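Local coordinates for protein ancestral congerin Con-anc (PDB 3AJY) that binds beta-galactoside sugars as a reconstructed ancestor of the fish galectins called congerins, here holding a galactose and a glucose unit in its pocket, at residues L18-V23 with T130-E135; K29-N34 with L46-N51; S75-F80 with H105-P110. One frame throughout, in Å; residues are numbered along the deposited sequence.

Contact 1 of 3, residues L18-V23 with T130-E135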
loop_
_atom_site.group_PDB
_atom_site.type_symbol
_atom_site.label_atom_id
_atom_site.label_comp_id
_atom_site.label_asym_id
_atom_site.label_seq_id
_atom_site.Cartn_x
_atom_site.Cartn_y
_atom_site.Cartn_z
ATOM N N LEU A 18 -8.401 3.858 -5.292
ATOM C CA LEU A 18 -7.017 3.444 -5.194
ATOM C C LEU A 18 -6.161 4.435 -5.947
ATOM O O LEU A 18 -6.317 4.575 -7.150
ATOM C CB LEU A 18 -6.816 2.035 -5.788
ATOM C CG LEU A 18 -5.397 1.448 -5.808
ATOM C CD1 LEU A 18 -4.998 0.843 -4.449
ATOM C CD2 LEU A 18 -5.275 0.392 -6.910
ATOM N N THR A 19 -5.253 5.103 -5.239
ATOM C CA THR A 19 -4.272 5.985 -5.863
ATOM C C THR A 19 -2.884 5.360 -5.777
ATOM O O THR A 19 -2.434 5.031 -4.691
ATOM C CB THR A 19 -4.224 7.369 -5.152
ATOM O OG1 THR A 19 -5.518 7.987 -5.229
ATOM C CG2 THR A 19 -3.202 8.273 -5.809
ATOM N N VAL A 20 -2.226 5.202 -6.925
ATOM C CA VAL A 20 -0.824 4.800 -6.944
ATOM C C VAL A 20 0.047 5.948 -7.484
ATOM O O VAL A 20 -0.341 6.669 -8.420
ATOM C CB VAL A 20 -0.593 3.508 -7.763
ATOM C CG1 VAL A 20 -1.169 2.304 -7.026
ATOM C CG2 VAL A 20 -1.187 3.616 -9.174
ATOM N N GLY A 21 1.220 6.095 -6.885
ATOM C CA GLY A 21 2.189 7.097 -7.314
ATOM C C GLY A 21 3.585 6.497 -7.421
ATOM O O GLY A 21 3.881 5.486 -6.796
ATOM N N GLY A 22 4.447 7.124 -8.214
ATOM C CA GLY A 22 5.795 6.605 -8.385
ATOM C C GLY A 22 6.519 7.461 -9.373
ATOM O O GLY A 22 6.060 8.577 -9.685
ATOM N N VAL A 23 7.651 6.946 -9.868
ATOM C CA VAL A 23 8.513 7.670 -10.792
ATOM C C VAL A 23 8.822 6.763 -11.971
ATOM O O VAL A 23 9.226 5.592 -11.784
ATOM C CB VAL A 23 9.823 8.120 -10.102
ATOM C CG1 VAL A 23 10.718 8.929 -11.069
ATOM C CG2 VAL A 23 9.525 8.956 -8.833
ATOM N N THR A 130 6.006 4.007 -5.692
ATOM C CA THR A 130 6.402 4.661 -4.445
ATOM C C THR A 130 5.340 4.463 -3.374
ATOM O O THR A 130 5.658 4.158 -2.242
ATOM C CB THR A 130 6.641 6.180 -4.624
ATOM O OG1 THR A 130 7.595 6.412 -5.655
ATOM C CG2 THR A 130 7.168 6.826 -3.329
ATOM N N PHE A 131 4.074 4.671 -3.713
ATOM C CA PHE A 131 3.061 4.558 -2.691
ATOM C C PHE A 131 1.741 4.043 -3.234
ATOM O O PHE A 131 1.466 4.089 -4.435
ATOM C CB PHE A 131 2.875 5.901 -1.943
ATOM C CG PHE A 131 2.095 6.911 -2.723
ATOM C CD1 PHE A 131 2.739 7.917 -3.413
ATOM C CD2 PHE A 131 0.706 6.829 -2.792
ATOM C CE1 PHE A 131 2.008 8.855 -4.156
ATOM C CE2 PHE A 131 -0.025 7.759 -3.540
ATOM C CZ PHE A 131 0.626 8.759 -4.222
ATOM N N VAL A 132 0.948 3.514 -2.312
ATOM C CA VAL A 132 -0.376 3.023 -2.602
ATOM C C VAL A 132 -1.280 3.711 -1.583
ATOM O O VAL A 132 -1.016 3.668 -0.387
ATOM C CB VAL A 132 -0.448 1.488 -2.438
ATOM C CG1 VAL A 132 -1.818 0.967 -2.804
ATOM C CG2 VAL A 132 0.621 0.809 -3.291
ATOM N N LYS A 133 -2.330 4.359 -2.057
ATOM C CA LYS A 133 -3.276 4.983 -1.156
ATOM C C LYS A 133 -4.660 4.402 -1.433
ATOM O O LYS A 133 -5.052 4.201 -2.578
ATOM C CB LYS A 133 -3.233 6.511 -1.304
ATOM C CG LYS A 133 -4.399 7.262 -0.616
ATOM C CD LYS A 133 -4.392 8.769 -0.891
ATOM C CE LYS A 133 -3.325 9.459 -0.077
ATOM N NZ LYS A 133 -3.318 10.928 -0.326
ATOM N N LEU A 134 -5.397 4.104 -0.375
ATOM C CA LEU A 134 -6.754 3.643 -0.543
ATOM C C LEU A 134 -7.650 4.330 0.464
ATOM O O LEU A 134 -7.335 4.364 1.649
ATOM C CB LEU A 134 -6.827 2.126 -0.357
ATOM C CG LEU A 134 -8.177 1.494 -0.647
ATOM C CD1 LEU A 134 -8.358 1.296 -2.130
ATOM C CD2 LEU A 134 -8.257 0.196 0.084
ATOM N N GLU A 135 -8.763 4.881 -0.019
ATOM C CA GLU A 135 -9.746 5.514 0.853
ATOM C C GLU A 135 -11.112 5.696 0.173
ATOM O O GLU A 135 -12.052 6.195 0.786
ATOM C CB GLU A 135 -9.205 6.830 1.430
ATOM C CG GLU A 135 -8.667 7.848 0.434
ATOM C CD GLU A 135 -8.172 9.153 1.102
ATOM O OE1 GLU A 135 -8.179 9.269 2.349
ATOM O OE2 GLU A 135 -7.772 10.073 0.363
ATOM O OXT GLU A 135 -11.329 5.335 -0.991
#

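Contact 2 of 3, residues K29-N34 with L46-N51. With GAL (beta-D-galactopyranose), chain C; BGC (beta-D-glucopyranose), chain B.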
loop_
_atom_site.group_PDB
_atom_site.type_symbol
_atom_site.label_atom_id
_atom_site.label_comp_id
_atom_site.label_asym_id
_atom_site.label_seq_id
_atom_site.Cartn_x
_atom_site.Cartn_y
_atom_site.Cartn_z
ATOM N N LYS A 29 10.004 2.288 -22.088
ATOM C CA LYS A 29 9.172 1.891 -23.212
ATOM C C LYS A 29 7.705 1.928 -22.798
ATOM O O LYS A 29 6.859 2.399 -23.551
ATOM C CB LYS A 29 9.513 0.472 -23.687
ATOM C CG LYS A 29 10.838 0.320 -24.403
ATOM C CD LYS A 29 10.778 -0.867 -25.400
ATOM C CE LYS A 29 10.442 -2.244 -24.736
ATOM N NZ LYS A 29 10.063 -3.315 -25.750
ATOM N N ARG A 30 7.426 1.411 -21.602
ATOM C CA ARG A 30 6.056 1.257 -21.092
ATOM C C ARG A 30 6.107 1.067 -19.588
ATOM O O ARG A 30 7.126 0.646 -19.046
ATOM C CB ARG A 30 5.382 0.028 -21.720
ATOM C CG ARG A 30 6.119 -1.284 -21.349
ATOM C CD ARG A 30 6.006 -2.419 -22.372
ATOM N NE ARG A 30 4.710 -3.046 -22.343
ATOM C CZ ARG A 30 4.451 -4.345 -22.208
ATOM N NH1 ARG A 30 3.189 -4.708 -22.195
ATOM N NH2 ARG A 30 5.409 -5.274 -22.105
ATOM N N PHE A 31 5.016 1.389 -18.899
ATOM C CA PHE A 31 4.814 0.892 -17.553
ATOM C C PHE A 31 3.329 0.641 -17.354
ATOM O O PHE A 31 2.494 1.300 -17.992
ATOM C CB PHE A 31 5.423 1.833 -16.495
ATOM C CG PHE A 31 4.547 3.000 -16.130
ATOM C CD1 PHE A 31 4.494 4.124 -16.941
ATOM C CD2 PHE A 31 3.783 2.973 -14.962
ATOM C CE1 PHE A 31 3.677 5.218 -16.597
ATOM C CE2 PHE A 31 2.968 4.056 -14.617
ATOM C CZ PHE A 31 2.918 5.171 -15.440
ATOM N N SER A 32 2.997 -0.321 -16.495
ATOM C CA SER A 32 1.606 -0.727 -16.292
ATOM C C SER A 32 1.200 -0.746 -14.834
ATOM O O SER A 32 2.020 -0.935 -13.936
ATOM C CB SER A 32 1.316 -2.093 -16.930
ATOM O OG SER A 32 2.095 -3.111 -16.330
ATOM N N ILE A 33 -0.081 -0.472 -14.618
ATOM C CA ILE A 33 -0.727 -0.679 -13.341
ATOM C C ILE A 33 -1.673 -1.832 -13.568
ATOM O O ILE A 33 -2.377 -1.857 -14.566
ATOM C CB ILE A 33 -1.485 0.601 -12.882
ATOM C CG1 ILE A 33 -0.492 1.764 -12.708
ATOM C CG2 ILE A 33 -2.300 0.325 -11.607
ATOM C CD1 ILE A 33 0.737 1.450 -11.782
ATOM N N ASN A 34 -1.650 -2.808 -12.667
ATOM C CA ASN A 34 -2.449 -4.018 -12.803
ATOM C C ASN A 34 -3.237 -4.316 -11.537
ATOM O O ASN A 34 -2.681 -4.368 -10.444
ATOM C CB ASN A 34 -1.533 -5.202 -13.112
ATOM C CG ASN A 34 -0.624 -4.921 -14.267
ATOM O OD1 ASN A 34 -1.057 -4.895 -15.421
ATOM N ND2 ASN A 34 0.645 -4.695 -13.972
ATOM N N LEU A 46 -3.428 -1.512 -17.087
ATOM C CA LEU A 46 -3.330 -0.194 -17.647
ATOM C C LEU A 46 -1.887 0.048 -18.100
ATOM O O LEU A 46 -1.030 0.389 -17.291
ATOM C CB LEU A 46 -3.803 0.805 -16.575
ATOM C CG LEU A 46 -3.958 2.296 -16.817
ATOM C CD1 LEU A 46 -5.133 2.589 -17.762
ATOM C CD2 LEU A 46 -4.168 2.982 -15.445
ATOM N N ASP A 47 -1.622 -0.135 -19.394
ATOM C CA ASP A 47 -0.253 -0.099 -19.925
ATOM C C ASP A 47 -0.010 1.224 -20.633
ATOM O O ASP A 47 -0.667 1.528 -21.630
ATOM C CB ASP A 47 -0.019 -1.274 -20.895
ATOM C CG ASP A 47 1.461 -1.673 -21.022
ATOM O OD1 ASP A 47 2.252 -1.398 -20.100
ATOM O OD2 ASP A 47 1.839 -2.295 -22.052
ATOM N N HIS A 48 0.920 2.013 -20.105
ATOM C CA HIS A 48 1.257 3.322 -20.668
ATOM C C HIS A 48 2.484 3.170 -21.520
ATOM O O HIS A 48 3.603 3.057 -21.017
ATOM C CB HIS A 48 1.505 4.329 -19.563
ATOM C CG HIS A 48 0.458 4.293 -18.493
ATOM N ND1 HIS A 48 0.498 3.401 -17.442
ATOM C CD2 HIS A 48 -0.679 5.013 -18.336
ATOM C CE1 HIS A 48 -0.555 3.593 -16.666
ATOM N NE2 HIS A 48 -1.286 4.565 -17.187
ATOM N N ARG A 49 2.257 3.160 -22.820
ATOM C CA ARG A 49 3.300 2.824 -23.766
ATOM C C ARG A 49 3.827 4.087 -24.426
ATOM O O ARG A 49 3.162 4.695 -25.270
ATOM C CB ARG A 49 2.776 1.824 -24.802
ATOM C CG ARG A 49 1.738 0.903 -24.246
ATOM C CD ARG A 49 2.001 -0.564 -24.387
ATOM N NE ARG A 49 1.432 -1.131 -25.586
ATOM C CZ ARG A 49 0.927 -2.365 -25.723
ATOM N NH1 ARG A 49 0.829 -3.223 -24.715
ATOM N NH2 ARG A 49 0.491 -2.735 -26.910
ATOM N N PHE A 50 5.019 4.492 -24.011
ATOM C CA PHE A 50 5.739 5.541 -24.691
ATOM C C PHE A 50 6.101 5.057 -26.091
ATOM O O PHE A 50 5.897 5.760 -27.083
ATOM C CB PHE A 50 7.000 5.892 -23.907
ATOM C CG PHE A 50 6.722 6.315 -22.488
ATOM C CD1 PHE A 50 6.689 5.375 -21.458
ATOM C CD2 PHE A 50 6.479 7.650 -22.187
ATOM C CE1 PHE A 50 6.427 5.759 -20.147
ATOM C CE2 PHE A 50 6.218 8.042 -20.882
ATOM C CZ PHE A 50 6.181 7.105 -19.864
ATOM N N ASN A 51 6.623 3.837 -26.163
ATOM C CA ASN A 51 7.128 3.302 -27.411
ATOM C C ASN A 51 7.107 1.786 -27.279
ATOM O O ASN A 51 7.999 1.226 -26.650
ATOM C CB ASN A 51 8.562 3.829 -27.649
ATOM C CG ASN A 51 9.279 3.124 -28.799
ATOM O OD1 ASN A 51 8.742 2.997 -29.904
ATOM N ND2 ASN A 51 10.510 2.677 -28.543
HETATM C C1 GAL C . 0.826 -7.476 -25.084
HETATM C C2 GAL C . 1.985 -7.330 -24.104
HETATM C C3 GAL C . 1.546 -7.670 -22.682
HETATM C C4 GAL C . 0.281 -6.880 -22.321
HETATM C C5 GAL C . -0.807 -7.108 -23.374
HETATM C C6 GAL C . -2.114 -6.346 -23.092
HETATM O O2 GAL C . 3.038 -8.178 -24.496
HETATM O O3 GAL C . 2.607 -7.338 -21.806
HETATM O O4 GAL C . 0.595 -5.502 -22.230
HETATM O O5 GAL C . -0.322 -6.754 -24.655
HETATM O O6 GAL C . -3.101 -6.706 -24.050
HETATM C C2 BGC B . -0.601 -6.183 -29.457
HETATM C C3 BGC B . 0.131 -5.970 -28.141
HETATM C C4 BGC B . 0.413 -7.296 -27.412
HETATM C C5 BGC B . 1.077 -8.260 -28.407
HETATM C C6 BGC B . 1.437 -9.643 -27.869
HETATM C C1 BGC B . 0.161 -7.228 -30.261
HETATM O O1 BGC B . -0.544 -7.493 -31.433
HETATM O O2 BGC B . -0.657 -4.968 -30.179
HETATM O O3 BGC B . -0.663 -5.112 -27.374
HETATM O O4 BGC B . 1.311 -7.031 -26.357
HETATM O O5 BGC B . 0.216 -8.417 -29.506
HETATM O O6 BGC B . 0.255 -10.220 -27.362
HETATM O O HOH W 1 3.796 -3.195 -18.568
#

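Contact 3 of 3, residues S75-F80 with H105-P110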
loop_
_atom_site.group_PDB
_atom_site.type_symbol
_atom_site.label_atom_id
_atom_site.label_comp_id
_atom_site.label_asym_id
_atom_site.label_seq_id
_atom_site.Cartn_x
_atom_site.Cartn_y
_atom_site.Cartn_z
ATOM N N SER A 75 -6.189 4.388 -25.781
ATOM C CA SER A 75 -6.411 5.806 -25.622
ATOM C C SER A 75 -5.148 6.604 -25.946
ATOM O O SER A 75 -4.036 6.202 -25.588
ATOM C CB SER A 75 -6.883 6.103 -24.203
ATOM O OG SER A 75 -6.706 7.470 -23.905
ATOM N N LYS A 76 -5.334 7.750 -26.602
ATOM C CA LYS A 76 -4.224 8.639 -26.939
ATOM C C LYS A 76 -3.995 9.756 -25.909
ATOM O O LYS A 76 -3.086 10.580 -26.064
ATOM C CB LYS A 76 -4.402 9.207 -28.353
ATOM C CG LYS A 76 -4.234 8.165 -29.468
ATOM C CD LYS A 76 -2.768 7.899 -29.768
ATOM C CE LYS A 76 -2.600 6.978 -30.971
ATOM N NZ LYS A 76 -3.038 5.561 -30.717
ATOM N N ASN A 77 -4.814 9.770 -24.857
ATOM C CA ASN A 77 -4.576 10.612 -23.681
ATOM C C ASN A 77 -3.321 10.167 -22.963
ATOM O O ASN A 77 -3.336 9.163 -22.278
ATOM C CB ASN A 77 -5.737 10.491 -22.693
ATOM C CG ASN A 77 -6.915 11.357 -23.063
ATOM O OD1 ASN A 77 -6.940 11.984 -24.135
ATOM N ND2 ASN A 77 -7.923 11.391 -22.171
ATOM N N PHE A 78 -2.243 10.926 -23.087
ATOM C CA PHE A 78 -0.975 10.480 -22.557
ATOM C C PHE A 78 -0.185 11.587 -21.859
ATOM O O PHE A 78 0.614 12.281 -22.496
ATOM C CB PHE A 78 -0.157 9.837 -23.689
ATOM C CG PHE A 78 0.866 8.866 -23.208
ATOM C CD1 PHE A 78 2.160 9.288 -22.926
ATOM C CD2 PHE A 78 0.540 7.524 -23.032
ATOM C CE1 PHE A 78 3.107 8.386 -22.475
ATOM C CE2 PHE A 78 1.485 6.623 -22.592
ATOM C CZ PHE A 78 2.769 7.057 -22.310
ATOM N N PRO A 79 -0.404 11.766 -20.542
ATOM C CA PRO A 79 0.250 12.859 -19.837
ATOM C C PRO A 79 1.629 12.530 -19.270
ATOM O O PRO A 79 2.221 13.365 -18.585
ATOM C CB PRO A 79 -0.727 13.162 -18.692
ATOM C CG PRO A 79 -1.367 11.876 -18.388
ATOM C CD PRO A 79 -1.296 11.009 -19.651
ATOM N N PHE A 80 2.144 11.341 -19.565
ATOM C CA PHE A 80 3.360 10.866 -18.911
ATOM C C PHE A 80 4.638 11.115 -19.708
ATOM O O PHE A 80 4.602 11.175 -20.932
ATOM C CB PHE A 80 3.210 9.378 -18.573
ATOM C CG PHE A 80 2.078 9.091 -17.623
ATOM C CD1 PHE A 80 1.988 9.764 -16.405
ATOM C CD2 PHE A 80 1.095 8.168 -17.955
ATOM C CE1 PHE A 80 0.953 9.511 -15.528
ATOM C CE2 PHE A 80 0.051 7.899 -17.077
ATOM C CZ PHE A 80 -0.014 8.561 -15.860
ATOM N N HIS A 105 -7.112 13.854 -17.116
ATOM C CA HIS A 105 -7.650 12.964 -18.139
ATOM C C HIS A 105 -8.326 11.768 -17.484
ATOM O O HIS A 105 -7.855 11.277 -16.456
ATOM C CB HIS A 105 -6.557 12.459 -19.078
ATOM C CG HIS A 105 -6.235 13.399 -20.200
ATOM N ND1 HIS A 105 -4.944 13.648 -20.614
ATOM C CD2 HIS A 105 -7.039 14.147 -20.999
ATOM C CE1 HIS A 105 -4.965 14.505 -21.622
ATOM N NE2 HIS A 105 -6.224 14.828 -21.872
ATOM N N LYS A 106 -9.416 11.306 -18.091
ATOM C CA LYS A 106 -10.203 10.228 -17.531
ATOM C C LYS A 106 -10.478 9.128 -18.550
ATOM O O LYS A 106 -10.666 9.397 -19.734
ATOM C CB LYS A 106 -11.497 10.771 -16.918
ATOM C CG LYS A 106 -11.263 11.392 -15.545
ATOM C CD LYS A 106 -12.505 12.068 -14.987
ATOM C CE LYS A 106 -12.251 12.610 -13.585
ATOM N NZ LYS A 106 -13.063 13.858 -13.376
ATOM N N LEU A 107 -10.472 7.891 -18.067
ATOM C CA LEU A 107 -10.717 6.715 -18.883
ATOM C C LEU A 107 -11.735 5.822 -18.199
ATOM O O LEU A 107 -11.957 5.926 -16.993
ATOM C CB LEU A 107 -9.421 5.910 -19.086
ATOM C CG LEU A 107 -8.184 6.599 -19.653
ATOM C CD1 LEU A 107 -7.119 5.548 -19.946
ATOM C CD2 LEU A 107 -8.532 7.361 -20.917
ATOM N N GLU A 108 -12.338 4.935 -18.986
ATOM C CA GLU A 108 -13.242 3.925 -18.470
ATOM C C GLU A 108 -12.957 2.598 -19.148
ATOM O O GLU A 108 -12.511 2.554 -20.293
ATOM C CB GLU A 108 -14.697 4.331 -18.704
ATOM C CG GLU A 108 -15.084 5.624 -18.024
ATOM C CD GLU A 108 -16.558 5.975 -18.217
ATOM O OE1 GLU A 108 -17.009 6.933 -17.547
ATOM O OE2 GLU A 108 -17.245 5.299 -19.028
ATOM N N PHE A 109 -13.239 1.519 -18.438
ATOM C CA PHE A 109 -12.980 0.170 -18.919
ATOM C C PHE A 109 -14.013 -0.735 -18.296
ATOM O O PHE A 109 -14.266 -0.649 -17.100
ATOM C CB PHE A 109 -11.558 -0.282 -18.523
ATOM C CG PHE A 109 -11.108 -1.564 -19.204
ATOM C CD1 PHE A 109 -10.794 -1.573 -20.552
ATOM C CD2 PHE A 109 -10.989 -2.742 -18.482
ATOM C CE1 PHE A 109 -10.383 -2.740 -21.191
ATOM C CE2 PHE A 109 -10.579 -3.931 -19.105
ATOM C CZ PHE A 109 -10.279 -3.924 -20.463
ATOM N N PRO A 110 -14.633 -1.601 -19.101
ATOM C CA PRO A 110 -15.567 -2.582 -18.562
ATOM C C PRO A 110 -15.042 -3.452 -17.413
ATOM O O PRO A 110 -13.896 -3.919 -17.433
ATOM C CB PRO A 110 -15.915 -3.460 -19.773
ATOM C CG PRO A 110 -14.922 -3.099 -20.851
ATOM C CD PRO A 110 -14.519 -1.686 -20.569
#

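Contact 1 of 3, residues L18-V23 with T130-E135
L18-V23 and T130-E135 meet as neighbouring antiparallel strands of the galectin beta sandwich, in the five-stranded sheet where strand 127-134 is outermost within the chain. The pairing illustrates how a regular ladder absorbs an irregularity. Backbone bonds come first. T19 and K133 form a hydrogen-bonded pair, with K133 N giving to T19 O at 2.7 Å and T19 N giving back to K133 O. G21 and F131 repeat the pattern with longer bonds, and there the ladder breaks into a classic beta bulge: two residues, T130 and F131, stand opposite the single G21, whose carbonyl oxygen takes two N-H groups. T130 N reaches G21 O at 2.8 Å in the carbonyl plane, on a lone pair, whereas F131 N meets the same oxygen from above that plane, at 3.2 Å.

Apolar packing occupies the face carrying L18, V20, V132 and L134. A methyl of L18, CD1, lies 3.6 Å from V132 CG1, and L134 CD1 comes up against L18 CB. F10 and F12 continue this packing within the chain.

The other face carries T19, F131 and K133. T19 OG1 is hydrogen-bonded to T89 on the adjoining strand, while T19 CG2 touches F131 CE2 at 3.9 Å. F131, V132 and K133 also pair with a strand of the second subunit, carrying the sheet across the dimer interface, where F131 meets F131 of that subunit.

Aromatic contact completes the account. With chi1 at 77°, F131 CG sits between its own backbone N and carbonyl carbon, which lays the ring across the neighbouring strand; G21 CA lies over one ring face, 4.0 Å from the centroid.

Contact 2 of 3, residues K29-N34 with L46-N51
L46 opens the pairing with I33: the two exchange both backbone hydrogen bonds, and their CB atoms face the same side of the sheet. D47 follows on the opposite side, where its carboxylate divides its work. OD2 takes three N-H groups. R30 grips D47 OD2 side-on, with NE at 3.0 Å on the syn lone pair and NH1 at 2.8 Å from above the carboxylate plane, while R49 NH1 uses the anti lone pair in a nearly straight bond. OD1 instead accepts from a water that also bonds S32 OG.

This network belongs to the carbohydrate site of the galectin fold, on the hairpin of strands 30-35 and 41-52. D47 holds both guanidinium groups, consistent with a second-shell role in placing them for the sugars: R30 NH1 gives a straight bond to galactose O3 at 2.7 Å. H45, N62, Y52 and E72 also bond the galactose.

H48 returns to the L46 side. Its N and ND1 both donate to F31 O, from opposite faces of the carbonyl plane, and its ring makes an offset stack with F31, centroids 4.5 Å apart. R49, bent at chi2 and chi3, carries NH2 to glucose O3 at 2.7 Å; the same nitrogen is salt-bridged to D55. At F50 the chain turns a corner, and F50 CE1 touches CD1 at the edge of the F31 ring. N51 N then bonds K29 O at 3.0 Å, in the carbonyl plane and on a lone pair.

Contact 3 of 3, residues S75-F80 with H105-P110
An ST turn begins the loop after strand 68-75 of the galectin sandwich, and this loop packs at the surface against the start of strand 106-110, an outermost strand of the five-stranded sheet. Because S75 ends a strand of the six-stranded sheet, the contact joins the margins of the two layers. It offers a worked example of a loop packing on a strand end without a hydrogen bond passing between the segments.

The turn is made by S75 OG, which accepts from N77 N at 3.1 Å. The serine hydroxyl points away from its own backbone N (chi1 162°) and lies beside the carbonyl carbon. From there OG also touches L107, whose methyl CD2 approaches S75 OG to 3.5 Å. L107 continues inward onto I59 and L61 of strand 58-65 and onto I99 of its neighbouring strand, linking this surface contact to the packing between the sheets.

N77 and H105 carry the rest. The asparagine amide lies over one face of the imidazole, the two flat groups stacked with their planes 24° apart. N77 CG sits over the centre of the H105 ring, 3.4 Å above its plane, and CB adds a CH-pi contact to the same ring. Neither the amide nor the imidazole uses a hydrogen bond to hold the other. On the backbone side, H105 N is hydrogen-bonded to D103. The amide nitrogen lies over the CD2-CG side of the ring, N77 ND2 coming within 3.1 Å of H105 CD2.

After two short strands, strand 18-24 supplies the first half of contact 1, which is completed only when the last strand returns beside it, closing a loop that encompasses both other contacts. Strand 30-35 comes next and soon pairs with 41-52, so contact 2 closes a short hairpin before contact 3 opens. The latter, in series with it, spans from the loop after strand 68-75 to strand 106-110. Contact 1 lies within the five-stranded sheet and contact 3 reaches it through strand 106-110, their centres about 17 Å apart. Contact 2 lies in the facing sheet and touches both: V20 packs on I33, while F78 and F80 pack on F50 and H48.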